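Local coordinates for iron-sulfur cluster assembly scaffold protein NifU (PDB 6A6F), which probably serves in the SUF system of a thermophilic bacterium, as a scaffold or sulfur-transfer partner for iron-sulfur cluster assembly, at residues C62-I76 / R120-E132. Numbering follows the deposited sequence.
Sequences CAISQASTNVMIEQI and RVKCFLLPWKTLE. With ZN (zinc ion), chain G.
Ser68 OG is gripped twice: its hydroxyl donates to a lone pair of Phe124 O, 2.7 Å away and in the carbonyl plane, and accepts from a water molecule that in turn takes the indole N-H of Trp128 (NE1 to water 2.9 Å). A chi1 of -174° turns OG away from the residue's own N and brings it to the Phe124 carbonyl. The two helices, central in the SufE/NifU-like fold, run roughly parallel, crossing at -34° with axes 7.3 Å apart. Such closeness fits the small residues paired at Ser65 and Cys123, where Ser65 CA makes a CA-H...O contact of 3.3 Å with Cys123 O. Pro127 sits as a knob among Ser65, Ser68, Thr69 and Met72. Further along, Met72 lays CG over one face of the Trp128 six-membered ring, 3.4 Å from its centroid, and SD follows in a Met-aromatic contact. Were Trp128 an alanine, Met72 CG and SD would probably lose the ring face they lie on, and the water its N-H donor. Ile76 and Leu131 then meet tip to tip. At the other end the helices share the zinc ion, bound by Cys62 SG and Cys123 SG, with Cys37 and Asp39 completing the site. Arg120, also bonded to Tyr6, keeps both sulfurs at its guanidinium edge: NE donates to Cys123 SG at 3.5 Å, NH1 weakly to Cys62 SG, while Ile64 CD1 lies over the centre of one face, 3.4 Å above the plane.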
# COMPACT_ATOMS: atom_id res chain seq x y z
N CYS A 62 0.11 4.98 0.35
CA CYS A 62 1.01 4.60 1.41
C CYS A 62 0.29 3.99 2.67
O CYS A 62 -0.96 4.00 2.81
CB CYS A 62 1.85 5.81 1.79
SG CYS A 62 1.08 7.10 2.79
N ALA A 63 1.09 3.47 3.58
CA ALA A 63 0.57 2.89 4.79
C ALA A 63 -0.15 3.89 5.71
O ALA A 63 -1.11 3.52 6.40
CB ALA A 63 1.69 2.16 5.54
N ILE A 64 0.31 5.12 5.73
CA ILE A 64 -0.26 6.15 6.55
C ILE A 64 -1.63 6.58 6.01
O ILE A 64 -2.59 6.68 6.81
CB ILE A 64 0.68 7.35 6.70
CG1 ILE A 64 1.92 6.98 7.52
CG2 ILE A 64 -0.04 8.51 7.37
CD1 ILE A 64 2.96 8.10 7.56
N SER A 65 -1.73 6.83 4.69
CA SER A 65 -3.02 7.17 4.08
C SER A 65 -4.05 6.03 4.18
O SER A 65 -5.21 6.30 4.47
CB SER A 65 -2.89 7.62 2.60
OG SER A 65 -2.47 6.51 1.78
N GLN A 66 -3.63 4.77 3.96
CA GLN A 66 -4.51 3.60 4.06
C GLN A 66 -4.92 3.31 5.52
O GLN A 66 -6.11 3.06 5.77
CB GLN A 66 -3.93 2.32 3.41
CG GLN A 66 -3.70 2.42 1.91
CD GLN A 66 -3.33 1.10 1.19
OE1 GLN A 66 -3.33 1.07 -0.02
NE2 GLN A 66 -3.02 0.02 1.93
N ALA A 67 -3.96 3.37 6.46
CA ALA A 67 -4.27 3.25 7.89
C ALA A 67 -5.26 4.32 8.35
O ALA A 67 -6.26 4.01 8.98
CB ALA A 67 -3.01 3.30 8.74
N SER A 68 -4.99 5.55 7.99
CA SER A 68 -5.87 6.66 8.33
C SER A 68 -7.28 6.48 7.76
O SER A 68 -8.23 6.65 8.48
CB SER A 68 -5.31 7.99 7.87
OG SER A 68 -6.12 9.08 8.34
N THR A 69 -7.40 6.10 6.49
CA THR A 69 -8.69 5.79 5.87
C THR A 69 -9.51 4.73 6.63
O THR A 69 -10.70 4.91 6.88
CB THR A 69 -8.52 5.31 4.40
OG1 THR A 69 -7.79 6.30 3.65
CG2 THR A 69 -9.89 5.11 3.74
N ASN A 70 -8.86 3.64 7.01
CA ASN A 70 -9.53 2.60 7.66
C ASN A 70 -9.94 3.00 9.09
O ASN A 70 -11.00 2.60 9.53
CB ASN A 70 -8.65 1.34 7.69
CG ASN A 70 -8.69 0.58 6.38
OD1 ASN A 70 -9.76 0.31 5.88
ND2 ASN A 70 -7.52 0.24 5.82
N VAL A 71 -9.10 3.72 9.82
CA VAL A 71 -9.44 4.12 11.18
C VAL A 71 -10.61 5.12 11.08
O VAL A 71 -11.56 5.03 11.85
CB VAL A 71 -8.26 4.66 11.97
CG1 VAL A 71 -8.69 5.24 13.28
CG2 VAL A 71 -7.23 3.54 12.20
N MET A 72 -10.57 5.99 10.10
CA MET A 72 -11.66 6.94 9.89
C MET A 72 -13.00 6.22 9.69
O MET A 72 -14.01 6.57 10.36
CB MET A 72 -11.39 7.85 8.71
CG MET A 72 -12.46 8.87 8.43
SD MET A 72 -12.24 9.77 6.89
CE MET A 72 -12.81 8.60 5.65
N ILE A 73 -13.00 5.25 8.77
CA ILE A 73 -14.23 4.55 8.43
C ILE A 73 -14.77 3.86 9.65
O ILE A 73 -15.94 3.94 9.96
CB ILE A 73 -14.02 3.55 7.24
CG1 ILE A 73 -13.79 4.40 5.99
CG2 ILE A 73 -15.21 2.59 7.09
CD1 ILE A 73 -13.33 3.61 4.78
N GLU A 74 -13.90 3.15 10.33
CA GLU A 74 -14.30 2.39 11.52
C GLU A 74 -14.94 3.33 12.55
O GLU A 74 -15.86 2.96 13.28
CB GLU A 74 -13.08 1.68 12.08
CG GLU A 74 -13.28 0.97 13.39
CD GLU A 74 -11.93 0.53 13.95
OE1 GLU A 74 -11.27 1.37 14.62
OE2 GLU A 74 -11.54 -0.63 13.66
N GLN A 75 -14.42 4.54 12.66
CA GLN A 75 -14.91 5.45 13.66
C GLN A 75 -16.18 6.20 13.22
O GLN A 75 -16.97 6.59 14.07
CB GLN A 75 -13.82 6.41 14.11
CG GLN A 75 -12.67 5.73 14.86
CD GLN A 75 -13.16 4.99 16.09
OE1 GLN A 75 -12.96 3.78 16.24
NE2 GLN A 75 -13.89 5.68 16.91
N ILE A 76 -16.38 6.45 11.92
CA ILE A 76 -17.51 7.27 11.51
C ILE A 76 -18.78 6.52 11.20
O ILE A 76 -19.85 7.14 11.16
CB ILE A 76 -17.24 8.23 10.36
CG1 ILE A 76 -16.93 7.52 9.02
CG2 ILE A 76 -16.15 9.22 10.74
CD1 ILE A 76 -16.51 8.45 7.88
N ARG A 120 4.08 13.80 5.53
CA ARG A 120 3.14 12.71 5.86
C ARG A 120 1.82 13.19 6.48
O ARG A 120 0.84 12.46 6.51
CB ARG A 120 3.81 11.67 6.75
CG ARG A 120 5.18 11.22 6.27
CD ARG A 120 5.20 10.88 4.77
NE ARG A 120 4.36 9.74 4.44
CZ ARG A 120 4.72 8.48 4.53
NH1 ARG A 120 3.85 7.54 4.22
NH2 ARG A 120 5.93 8.14 4.99
N VAL A 121 1.78 14.41 6.96
CA VAL A 121 0.55 15.00 7.41
C VAL A 121 -0.51 15.00 6.33
O VAL A 121 -1.68 14.83 6.60
CB VAL A 121 0.79 16.45 7.91
CG1 VAL A 121 -0.52 17.20 8.09
CG2 VAL A 121 1.53 16.41 9.23
N LYS A 122 -0.10 15.18 5.09
CA LYS A 122 -1.02 15.12 3.97
C LYS A 122 -1.60 13.73 3.70
O LYS A 122 -2.70 13.64 3.22
CB LYS A 122 -0.34 15.60 2.70
CG LYS A 122 -0.31 17.11 2.60
CD LYS A 122 1.05 17.70 2.94
CE LYS A 122 1.42 18.77 1.92
NZ LYS A 122 1.38 18.08 0.61
N CYS A 123 -0.80 12.69 3.97
CA CYS A 123 -1.20 11.31 3.88
C CYS A 123 -2.28 10.99 4.93
O CYS A 123 -3.31 10.45 4.61
CB CYS A 123 0.01 10.37 4.03
SG CYS A 123 1.42 10.82 2.95
N PHE A 124 -2.02 11.34 6.19
CA PHE A 124 -3.00 11.24 7.23
C PHE A 124 -4.31 11.97 6.92
O PHE A 124 -5.41 11.42 7.15
CB PHE A 124 -2.48 11.82 8.53
CG PHE A 124 -3.51 11.86 9.59
CD1 PHE A 124 -3.99 10.69 10.14
CD2 PHE A 124 -4.04 13.05 10.01
CE1 PHE A 124 -4.96 10.72 11.15
CE2 PHE A 124 -5.03 13.09 10.99
CZ PHE A 124 -5.49 11.92 11.56
N LEU A 125 -4.20 13.19 6.43
CA LEU A 125 -5.36 14.02 6.19
C LEU A 125 -6.14 13.73 4.94
O LEU A 125 -7.27 14.18 4.84
CB LEU A 125 -5.00 15.51 6.21
CG LEU A 125 -4.74 16.09 7.60
CD1 LEU A 125 -4.33 17.54 7.44
CD2 LEU A 125 -5.96 15.97 8.51
N LEU A 126 -5.57 12.99 3.98
CA LEU A 126 -6.23 12.75 2.72
C LEU A 126 -7.68 12.20 2.88
O LEU A 126 -8.62 12.80 2.36
CB LEU A 126 -5.40 11.81 1.83
CG LEU A 126 -6.09 11.40 0.52
CD1 LEU A 126 -6.37 12.64 -0.30
CD2 LEU A 126 -5.26 10.41 -0.26
N PRO A 127 -7.87 11.06 3.61
CA PRO A 127 -9.27 10.61 3.77
C PRO A 127 -10.15 11.62 4.46
O PRO A 127 -11.32 11.68 4.13
CB PRO A 127 -9.16 9.36 4.64
CG PRO A 127 -7.79 9.47 5.23
CD PRO A 127 -6.94 10.14 4.23
N TRP A 128 -9.63 12.34 5.44
CA TRP A 128 -10.45 13.28 6.23
C TRP A 128 -10.90 14.51 5.40
O TRP A 128 -12.05 14.94 5.48
CB TRP A 128 -9.69 13.74 7.48
CG TRP A 128 -9.57 12.69 8.52
CD1 TRP A 128 -8.48 11.96 8.81
CD2 TRP A 128 -10.61 12.22 9.37
NE1 TRP A 128 -8.76 11.07 9.79
CE2 TRP A 128 -10.07 11.22 10.16
CE3 TRP A 128 -11.96 12.54 9.51
CZ2 TRP A 128 -10.83 10.53 11.11
CZ3 TRP A 128 -12.70 11.87 10.47
CH2 TRP A 128 -12.13 10.89 11.26
N LYS A 129 -9.97 15.04 4.61
CA LYS A 129 -10.24 16.15 3.70
C LYS A 129 -11.23 15.72 2.62
O LYS A 129 -12.11 16.47 2.27
CB LYS A 129 -8.95 16.66 3.04
CG LYS A 129 -7.89 17.25 3.98
CD LYS A 129 -8.42 18.24 5.00
CE LYS A 129 -8.81 19.57 4.35
NZ LYS A 129 -9.49 20.53 5.29
N THR A 130 -11.09 14.48 2.14
CA THR A 130 -12.03 13.92 1.18
C THR A 130 -13.39 13.74 1.78
O THR A 130 -14.39 14.08 1.16
CB THR A 130 -11.52 12.60 0.58
OG1 THR A 130 -10.24 12.86 -0.01
CG2 THR A 130 -12.47 12.10 -0.49
N LEU A 131 -13.45 13.27 3.03
CA LEU A 131 -14.70 13.20 3.75
C LEU A 131 -15.40 14.56 3.94
O LEU A 131 -16.61 14.69 3.72
CB LEU A 131 -14.44 12.62 5.10
CG LEU A 131 -15.62 12.55 6.07
CD1 LEU A 131 -16.62 11.51 5.67
CD2 LEU A 131 -15.13 12.19 7.45
N GLU A 132 -14.64 15.57 4.38
CA GLU A 132 -15.17 16.96 4.49
C GLU A 132 -15.86 17.44 3.21
O GLU A 132 -17.01 17.91 3.22
CB GLU A 132 -14.02 17.91 4.87
CG GLU A 132 -14.48 19.34 5.19
CD GLU A 132 -13.31 20.24 5.63
OE1 GLU A 132 -12.16 19.99 5.21
OE2 GLU A 132 -13.54 21.18 6.41
ZN ZN G . 1.26 9.02 1.47
O HOH W 1 -7.58 8.53 10.61